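Local atomic coordinates of endoglucanase A (Clostridium longisporum, PDB entry 6Q1I), a protein that hydrolyses internal beta-1,4-glucosidic linkages in barley beta-glucan, lichenan and carboxymethylcellulose, and also degrades xylan, preferring the longer cellooligosaccharides. Residues Y168-N182 / T208-K222. Residues are numbered along the deposited sequence; the frame is centred on the assembly and turned at random. Where two conformers were deposited one is given.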
ATOM      1  N   TYR A 168      16.694  -6.468 -13.295  1.00  9.40           N
ATOM      2  CA  TYR A 168      16.603  -6.585 -11.850  1.00  9.36           C
ATOM      3  C   TYR A 168      15.287  -6.069 -11.278  1.00  9.24           C
ATOM      4  O   TYR A 168      15.117  -6.062 -10.052  1.00  9.23           O
ATOM      5  CB  TYR A 168      17.741  -5.789 -11.224  1.00 10.16           C
ATOM      6  CG  TYR A 168      19.127  -6.258 -11.611  1.00  9.59           C
ATOM      7  CD1 TYR A 168      19.652  -7.430 -11.078  1.00 10.13           C
ATOM      8  CD2 TYR A 168      19.920  -5.523 -12.499  1.00  9.37           C
ATOM      9  CE1 TYR A 168      20.921  -7.857 -11.398  1.00 10.10           C
ATOM     10  CE2 TYR A 168      21.207  -5.943 -12.829  1.00 10.27           C
ATOM     11  CZ  TYR A 168      21.693  -7.124 -12.277  1.00  9.44           C
ATOM     12  OH  TYR A 168      22.958  -7.590 -12.561  1.00 10.42           O
ATOM     13  N   GLU A 169      14.360  -5.637 -12.133  1.00  9.30           N
ATOM     14  CA  GLU A 169      13.128  -5.011 -11.659  1.00  9.32           C
ATOM     15  C   GLU A 169      12.380  -5.908 -10.684  1.00 10.24           C
ATOM     16  O   GLU A 169      11.977  -5.462  -9.602  1.00  9.65           O
ATOM     17  CB  GLU A 169      12.235  -4.651 -12.848  1.00 10.20           C
ATOM     18  CG  GLU A 169      10.906  -4.044 -12.430  1.00  9.78           C
ATOM     19  CD  GLU A 169      10.120  -3.399 -13.549  1.00 11.72           C
ATOM     20  OE1 GLU A 169      10.544  -3.456 -14.731  1.00 12.71           O
ATOM     21  OE2 GLU A 169       9.065  -2.815 -13.211  1.00 11.77           O
ATOM     22  N   TRP A 170      12.177  -7.176 -11.055  1.00  9.57           N
ATOM     23  CA  TRP A 170      11.315  -8.098 -10.320  1.00 10.01           C
ATOM     24  C   TRP A 170      12.085  -9.254  -9.692  1.00 10.06           C
ATOM     25  O   TRP A 170      11.470 -10.233  -9.254  1.00 12.98           O
ATOM     26  CB  TRP A 170      10.195  -8.617 -11.220  1.00 12.03           C
ATOM     27  CG  TRP A 170       9.249  -7.547 -11.663  1.00 12.50           C
ATOM     28  CD1 TRP A 170       8.987  -7.165 -12.947  1.00 14.60           C
ATOM     29  CD2 TRP A 170       8.445  -6.709 -10.820  1.00 12.60           C
ATOM     30  NE1 TRP A 170       8.053  -6.154 -12.956  1.00 15.00           N
ATOM     31  CE2 TRP A 170       7.702  -5.857 -11.664  1.00 14.29           C
ATOM     32  CE3 TRP A 170       8.273  -6.607  -9.432  1.00 13.01           C
ATOM     33  CZ2 TRP A 170       6.797  -4.916 -11.167  1.00 14.91           C
ATOM     34  CZ3 TRP A 170       7.374  -5.667  -8.941  1.00 13.50           C
ATOM     35  CH2 TRP A 170       6.648  -4.838  -9.807  1.00 14.62           C
ATOM     36  N   THR A 171      13.410  -9.149  -9.603  1.00  9.50           N
ATOM     37  CA  THR A 171      14.245 -10.201  -9.044  1.00  9.14           C
ATOM     38  C   THR A 171      14.878  -9.812  -7.716  1.00  9.12           C
ATOM     39  O   THR A 171      15.754 -10.531  -7.236  1.00 11.38           O
ATOM     40  CB  THR A 171      15.350 -10.573 -10.038  1.00  9.30           C
ATOM     41  OG1 THR A 171      16.194  -9.428 -10.231  1.00  9.87           O
ATOM     42  CG2 THR A 171      14.756 -10.998 -11.369  1.00 11.58           C
ATOM     43  N   GLY A 172      14.488  -8.694  -7.125  1.00  9.31           N
ATOM     44  CA  GLY A 172      15.031  -8.279  -5.846  1.00  9.68           C
ATOM     45  C   GLY A 172      16.149  -7.261  -5.909  1.00  9.52           C
ATOM     46  O   GLY A 172      16.732  -6.937  -4.864  1.00  9.58           O
ATOM     47  N   GLY A 173      16.470  -6.752  -7.094  1.00  8.66           N
ATOM     48  CA  GLY A 173      17.393  -5.650  -7.201  1.00  8.37           C
ATOM     49  C   GLY A 173      18.849  -6.062  -7.094  1.00  9.42           C
ATOM     50  O   GLY A 173      19.250  -7.200  -7.348  1.00  9.79           O
ATOM     51  N   THR A 174      19.651  -5.083  -6.687  1.00  9.51           N
ATOM     52  CA  THR A 174      21.092  -5.204  -6.546  1.00  9.83           C
ATOM     53  C   THR A 174      21.493  -4.590  -5.207  1.00 10.78           C
ATOM     54  O   THR A 174      20.714  -3.886  -4.562  1.00 10.36           O
ATOM     55  CB  THR A 174      21.805  -4.448  -7.676  1.00 10.18           C
ATOM     56  OG1 THR A 174      21.516  -3.045  -7.572  1.00 11.03           O
ATOM     57  CG2 THR A 174      21.368  -4.961  -9.034  1.00 11.08           C
ATOM     58  N   SER A 175      22.724  -4.843  -4.768  1.00 11.02           N
ATOM     59  CA  SER A 175      23.178  -4.222  -3.528  0.67 11.35           C
ATOM     60  C   SER A 175      23.059  -2.707  -3.609  1.00 10.25           C
ATOM     61  O   SER A 175      22.583  -2.066  -2.667  1.00 11.48           O
ATOM     62  CB  SER A 175      24.612  -4.644  -3.216  0.67 14.83           C
ATOM     63  OG  SER A 175      24.662  -6.010  -2.865  0.67 18.08           O
ATOM     64  N   GLU A 176      23.467  -2.125  -4.742  1.00 10.79           N
ATOM     65  CA  GLU A 176      23.377  -0.683  -4.948  1.00 10.72           C
ATOM     66  C   GLU A 176      21.941  -0.197  -4.820  1.00 10.23           C
ATOM     67  O   GLU A 176      21.661   0.765  -4.092  1.00 10.06           O
ATOM     68  CB  GLU A 176      23.923  -0.324  -6.332  1.00 12.21           C
ATOM     69  CG  GLU A 176      23.504   1.062  -6.828  1.00 13.45           C
ATOM     70  CD  GLU A 176      24.049   1.396  -8.200  1.00 17.00           C
ATOM     71  OE1 GLU A 176      24.613   0.501  -8.868  1.00 23.06           O
ATOM     72  OE2 GLU A 176      23.905   2.562  -8.616  1.00 15.44           O
ATOM     73  N   SER A 177      21.012  -0.838  -5.533  1.00  9.50           N
ATOM     74  CA  SER A 177      19.656  -0.303  -5.570  1.00  8.56           C
ATOM     75  C   SER A 177      18.914  -0.543  -4.255  1.00  8.41           C
ATOM     76  O   SER A 177      18.093   0.290  -3.857  1.00  9.37           O
ATOM     77  CB  SER A 177      18.891  -0.842  -6.782  1.00  9.32           C
ATOM     78  OG  SER A 177      18.836  -2.252  -6.820  1.00 10.21           O
ATOM     79  N   ARG A 178      19.199  -1.650  -3.556  1.00  8.86           N
ATOM     80  CA  ARG A 178      18.620  -1.835  -2.224  1.00  8.46           C
ATOM     81  C   ARG A 178      19.158  -0.797  -1.242  1.00  8.28           C
ATOM     82  O   ARG A 178      18.408  -0.274  -0.408  1.00  9.20           O
ATOM     83  CB  ARG A 178      18.818  -3.270  -1.730  1.00  8.82           C
ATOM     84  CG  ARG A 178      18.084  -4.309  -2.578  1.00  8.83           C
ATOM     85  CD  ARG A 178      18.140  -5.730  -1.997  1.00  8.75           C
ATOM     86  NE  ARG A 178      19.494  -6.266  -1.896  1.00 10.39           N
ATOM     87  CZ  ARG A 178      20.126  -6.947  -2.850  1.00 11.26           C
ATOM     88  NH1 ARG A 178      19.542  -7.230  -4.005  1.00 11.27           N
ATOM     89  NH2 ARG A 178      21.366  -7.375  -2.640  1.00 12.72           N
ATOM     90  N   ASP A 179      20.443  -0.460  -1.348  1.00  9.16           N
ATOM     91  CA  ASP A 179      21.012   0.624  -0.550  1.00  9.37           C
ATOM     92  C   ASP A 179      20.309   1.945  -0.850  1.00  9.60           C
ATOM     93  O   ASP A 179      19.893   2.662   0.068  1.00 10.12           O
ATOM     94  CB  ASP A 179      22.512   0.707  -0.851  1.00 10.65           C
ATOM     95  CG  ASP A 179      23.239   1.744  -0.019  1.00 12.91           C
ATOM     96  OD1 ASP A 179      22.865   1.970   1.147  1.00 14.84           O
ATOM     97  OD2 ASP A 179      24.216   2.320  -0.546  1.00 14.83           O
ATOM     98  N   VAL A 180      20.131   2.272  -2.135  1.00  9.48           N
ATOM     99  CA  VAL A 180      19.525   3.558  -2.476  1.00  9.53           C
ATOM    100  C   VAL A 180      18.063   3.621  -2.033  1.00  8.93           C
ATOM    101  O   VAL A 180      17.597   4.671  -1.582  1.00  9.40           O
ATOM    102  CB  VAL A 180      19.720   3.903  -3.961  1.00 10.07           C
ATOM    103  CG1 VAL A 180      18.980   5.189  -4.325  1.00 10.77           C
ATOM    104  CG2 VAL A 180      21.214   4.047  -4.279  1.00 11.30           C
ATOM    105  N   VAL A 181      17.321   2.512  -2.119  1.00  8.71           N
ATOM    106  CA  VAL A 181      15.955   2.515  -1.593  1.00  8.07           C
ATOM    107  C   VAL A 181      15.958   2.877  -0.110  1.00  7.83           C
ATOM    108  O   VAL A 181      15.144   3.681   0.348  1.00  9.09           O
ATOM    109  CB  VAL A 181      15.246   1.175  -1.862  1.00  8.66           C
ATOM    110  CG1 VAL A 181      13.951   1.086  -1.043  1.00  8.96           C
ATOM    111  CG2 VAL A 181      14.947   1.031  -3.337  1.00  9.08           C
ATOM    112  N   ASN A 182      16.868   2.277   0.668  1.00  9.56           N
ATOM    113  CA  ASN A 182      16.964   2.636   2.079  1.00  8.18           C
ATOM    114  C   ASN A 182      17.268   4.121   2.255  1.00  9.35           C
ATOM    115  O   ASN A 182      16.719   4.771   3.149  1.00 10.01           O
ATOM    116  CB  ASN A 182      18.056   1.817   2.776  1.00  9.31           C
ATOM    117  CG  ASN A 182      17.634   0.396   3.073  1.00 10.76           C
ATOM    118  OD1 ASN A 182      16.508   0.138   3.503  1.00 10.67           O
ATOM    119  ND2 ASN A 182      18.559  -0.533   2.889  1.00 11.50           N
ATOM    120  N   THR A 208      10.601  -2.363   1.633  1.00  7.10           N
ATOM    121  CA  THR A 208      11.749  -3.005   1.029  1.00  7.06           C
ATOM    122  C   THR A 208      11.802  -2.660  -0.463  1.00  6.96           C
ATOM    123  O   THR A 208      10.865  -2.089  -1.032  1.00  7.08           O
ATOM    124  CB  THR A 208      11.601  -4.517   1.151  1.00  7.83           C
ATOM    125  OG1 THR A 208      10.372  -4.874   0.522  1.00  8.24           O
ATOM    126  CG2 THR A 208      11.583  -4.974   2.599  1.00  8.35           C
ATOM    127  N   TYR A 209      12.904  -3.025  -1.112  1.00  7.38           N
ATOM    128  CA  TYR A 209      12.981  -2.926  -2.564  1.00  8.00           C
ATOM    129  C   TYR A 209      11.804  -3.673  -3.183  1.00  6.95           C
ATOM    130  O   TYR A 209      11.547  -4.842  -2.861  1.00  7.35           O
ATOM    131  CB  TYR A 209      14.315  -3.509  -3.045  1.00  7.88           C
ATOM    132  CG  TYR A 209      14.516  -3.522  -4.550  1.00  7.39           C
ATOM    133  CD1 TYR A 209      15.314  -2.569  -5.185  1.00  7.71           C
ATOM    134  CD2 TYR A 209      13.939  -4.509  -5.333  1.00  8.19           C
ATOM    135  CE1 TYR A 209      15.505  -2.593  -6.562  1.00  8.38           C
ATOM    136  CE2 TYR A 209      14.119  -4.537  -6.708  1.00  8.33           C
ATOM    137  CZ  TYR A 209      14.908  -3.581  -7.315  1.00  8.14           C
ATOM    138  OH  TYR A 209      15.100  -3.603  -8.683  1.00  8.98           O
ATOM    139  N   ALA A 210      11.076  -2.981  -4.062  1.00  7.17           N
ATOM    140  CA  ALA A 210       9.896  -3.494  -4.756  1.00  7.00           C
ATOM    141  C   ALA A 210       8.769  -3.891  -3.805  1.00  6.55           C
ATOM    142  O   ALA A 210       7.802  -4.526  -4.228  1.00  7.60           O
ATOM    143  CB  ALA A 210      10.227  -4.661  -5.694  1.00  7.96           C
ATOM    144  N   ALA A 211       8.855  -3.501  -2.536  1.00  6.74           N
ATOM    145  CA  ALA A 211       7.975  -4.011  -1.485  1.00  6.61           C
ATOM    146  C   ALA A 211       7.979  -5.536  -1.434  1.00  6.92           C
ATOM    147  O   ALA A 211       7.027  -6.160  -0.961  1.00  7.75           O
ATOM    148  CB  ALA A 211       6.557  -3.459  -1.578  1.00  6.65           C
ATOM    149  N   SER A 212       9.073  -6.146  -1.873  1.00  6.38           N
ATOM    150  CA  SER A 212       9.161  -7.596  -1.866  1.00  7.36           C
ATOM    151  C   SER A 212       9.455  -8.127  -0.467  1.00  8.30           C
ATOM    152  O   SER A 212      10.311  -7.602   0.253  1.00  8.39           O
ATOM    153  CB  SER A 212      10.277  -8.050  -2.805  1.00  8.48           C
ATOM    154  OG  SER A 212      10.508  -9.437  -2.643  1.00  9.75           O
ATOM    155  N   GLY A 213       8.773  -9.203  -0.104  1.00  8.33           N
ATOM    156  CA  GLY A 213       9.060  -9.937   1.104  1.00  9.34           C
ATOM    157  C   GLY A 213      10.068 -11.052   0.948  1.00  9.11           C
ATOM    158  O   GLY A 213      10.192 -11.885   1.851  1.00 10.71           O
ATOM    159  N   SER A 214      10.785 -11.114  -0.171  1.00  9.53           N
ATOM    160  CA  SER A 214      11.830 -12.112  -0.318  1.00  9.62           C
ATOM    161  C   SER A 214      12.891 -11.918   0.759  1.00  9.83           C
ATOM    162  O   SER A 214      13.076 -10.829   1.311  1.00 10.00           O
ATOM    163  CB  SER A 214      12.493 -11.992  -1.689  1.00 10.70           C
ATOM    164  OG  SER A 214      13.324 -10.842  -1.770  1.00 11.15           O
ATOM    165  N   SER A 215      13.618 -12.995   1.037  1.00 11.17           N
ATOM    166  CA  SER A 215      14.673 -12.916   2.038  0.67 11.86           C
ATOM    167  C   SER A 215      15.697 -11.843   1.684  1.00 11.45           C
ATOM    168  O   SER A 215      16.125 -11.082   2.556  1.00 12.13           O
ATOM    169  CB  SER A 215      15.330 -14.284   2.228  0.67 13.97           C
ATOM    170  OG  SER A 215      15.951 -14.741   1.046  0.67 16.95           O
ATOM    171  N   THR A 216      16.085 -11.743   0.411  1.00 11.82           N
ATOM    172  CA  THR A 216      17.126 -10.785   0.043  1.00 12.54           C
ATOM    173  C   THR A 216      16.681  -9.354   0.316  1.00 10.86           C
ATOM    174  O   THR A 216      17.439  -8.548   0.870  1.00 12.40           O
ATOM    175  CB  THR A 216      17.514 -10.959  -1.425  1.00 16.96           C
ATOM    176  OG1 THR A 216      18.130 -12.239  -1.609  1.00 20.50           O
ATOM    177  CG2 THR A 216      18.498  -9.880  -1.858  1.00 19.75           C
ATOM    178  N   THR A 217      15.453  -9.014  -0.076  1.00  9.07           N
ATOM    179  CA  THR A 217      14.995  -7.638   0.086  1.00  9.13           C
ATOM    180  C   THR A 217      14.639  -7.327   1.537  1.00  9.10           C
ATOM    181  O   THR A 217      14.952  -6.236   2.025  1.00 10.20           O
ATOM    182  CB  THR A 217      13.828  -7.354  -0.859  1.00  8.39           C
ATOM    183  OG1 THR A 217      12.808  -8.334  -0.671  1.00  8.80           O
ATOM    184  CG2 THR A 217      14.305  -7.412  -2.316  1.00  9.25           C
ATOM    185  N   MET A 218      14.019  -8.269   2.253  1.00 10.20           N
ATOM    186  CA  MET A 218      13.784  -8.061   3.677  1.00 11.38           C
ATOM    187  C   MET A 218      15.095  -7.895   4.426  1.00 10.63           C
ATOM    188  O   MET A 218      15.228  -7.016   5.285  1.00 10.99           O
ATOM    189  CB  MET A 218      13.044  -9.248   4.286  1.00 13.91           C
ATOM    190  CG  MET A 218      11.582  -9.326   4.036  1.00 14.61           C
ATOM    191  SD  MET A 218      10.835 -10.349   5.333  1.00 15.37           S
ATOM    192  CE  MET A 218      11.572 -11.934   4.985  1.00 13.90           C
ATOM    193  N   ASN A 219      16.053  -8.783   4.169  1.00 10.17           N
ATOM    194  CA  ASN A 219      17.272  -8.758   4.961  1.00 12.16           C
ATOM    195  C   ASN A 219      18.001  -7.436   4.823  1.00 11.76           C
ATOM    196  O   ASN A 219      18.592  -6.961   5.803  1.00 12.46           O
ATOM    197  CB  ASN A 219      18.186  -9.920   4.595  1.00 13.44           C
ATOM    198  CG  ASN A 219      17.664 -11.250   5.098  1.00 15.52           C
ATOM    199  OD1 ASN A 219      16.775 -11.308   5.949  1.00 17.88           O
ATOM    200  ND2 ASN A 219      18.230 -12.329   4.583  1.00 16.74           N
ATOM    201  N   ASP A 220      17.953  -6.810   3.644  1.00 10.60           N
ATOM    202  CA  ASP A 220      18.663  -5.556   3.421  1.00 11.39           C
ATOM    203  C   ASP A 220      17.875  -4.329   3.867  1.00 11.61           C
ATOM    204  O   ASP A 220      18.395  -3.216   3.769  1.00 13.35           O
ATOM    205  CB  ASP A 220      19.086  -5.413   1.953  1.00 12.30           C
ATOM    206  CG  ASP A 220      20.457  -6.009   1.669  1.00 15.82           C
ATOM    207  OD1 ASP A 220      21.150  -6.437   2.617  1.00 17.42           O
ATOM    208  OD2 ASP A 220      20.847  -6.037   0.487  1.00 18.32           O
ATOM    209  N   PHE A 221      16.660  -4.501   4.378  1.00 11.57           N
ATOM    210  CA  PHE A 221      15.884  -3.378   4.884  1.00 11.34           C
ATOM    211  C   PHE A 221      16.603  -2.740   6.064  1.00 11.73           C
ATOM    212  O   PHE A 221      16.956  -3.419   7.031  1.00 12.80           O
ATOM    213  CB  PHE A 221      14.513  -3.889   5.332  1.00 11.63           C
ATOM    214  CG  PHE A 221      13.577  -2.818   5.831  1.00 10.61           C
ATOM    215  CD1 PHE A 221      12.814  -2.082   4.950  1.00 11.82           C
ATOM    216  CD2 PHE A 221      13.431  -2.573   7.186  1.00 12.63           C
ATOM    217  CE1 PHE A 221      11.939  -1.108   5.410  1.00 11.38           C
ATOM    218  CE2 PHE A 221      12.557  -1.610   7.646  1.00 13.58           C
ATOM    219  CZ  PHE A 221      11.810  -0.883   6.760  1.00 12.02           C
ATOM    220  N   LYS A 222      16.786  -1.425   6.009  1.00 11.15           N
ATOM    221  CA  LYS A 222      17.461  -0.691   7.070  1.00 11.50           C
ATOM    222  C   LYS A 222      16.467   0.223   7.770  1.00 12.54           C
ATOM    223  O   LYS A 222      15.787   1.018   7.118  1.00 15.10           O
ATOM    224  CB  LYS A 222      18.633   0.133   6.525  1.00 14.94           C
ATOM    225  CG  LYS A 222      19.486   0.767   7.616  1.00 21.51           C
ATOM    226  CD  LYS A 222      20.717   1.444   7.051  1.00 29.38           C
ATOM    227  CE  LYS A 222      21.560   2.065   8.163  1.00 33.79           C
ATOM    228  NZ  LYS A 222      22.676   2.909   7.637  1.00 37.03           N
TER
HETATM  229  O   HOH W   1      14.967 -11.513  -4.175  1.00 30.03           O
HETATM  230  O   HOH W   2      22.449  -2.996  -0.055  1.00 21.40           O
HETATM  231  O   HOH W   3      23.268  -6.392  -0.474  1.00 25.46           O
HETATM  232  O   HOH W   4      14.437   1.612   4.428  1.00 11.56           O
HETATM  233  O   HOH W   5      16.683   3.529   5.802  1.00 15.36           O
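Y209 meets G172 and G173 where two successive beta-alpha loops of a TIM barrel, the fold of this family 5 glycosidase domain, pack against each other; the contact illustrates how a buried aromatic and a set of hydrogen bonds with a salt bridge can share one interface. Y209 follows strand 204-208, and its CG, anti to the backbone N (chi1 178°), sends the ring against the loop that leads into helix 175-194. One face of the ring takes the CH-pi contact of G173, whose CA stands 3.6 Å from the ring centroid, while G172 O lies toward the rim of that face. V181 CG2 and S177 OG close in obliquely. The phenol OH donates to Y168 O at 2.8 Å, from above the carbonyl plane, and accepts a hydrogen bond from L163 N. Next to this tight part, W170 touches A210 CB through CZ3; the nearest atoms of the W170 and Q160 side chains are about 4 Å apart, and Q160 occupies the position of the probable proton donor and is altered here.

Toward solvent, the packing gives way to charges and water. The R178 chain, bent at chi3 (-62°), brings NE to D220 OD2 at 2.7 Å in a nearly straight salt bridge on the anti side of the carboxylate, and NH1 to G172 O. T216 CG2 sits over the centre of one guanidinium face and T174 O over the other, so the guanidinium is held by bonds in its plane and sandwiched across it. A water accepts from R178 NH2 and donates to D220 OD2 on the outer side. Farther along the helix, the N182 amide bridges two backbone groups: OD1 receives K222 N at 3.0 Å, and ND2 donates to D220 O at 2.8 Å, the acceptor lying close to the amide plane.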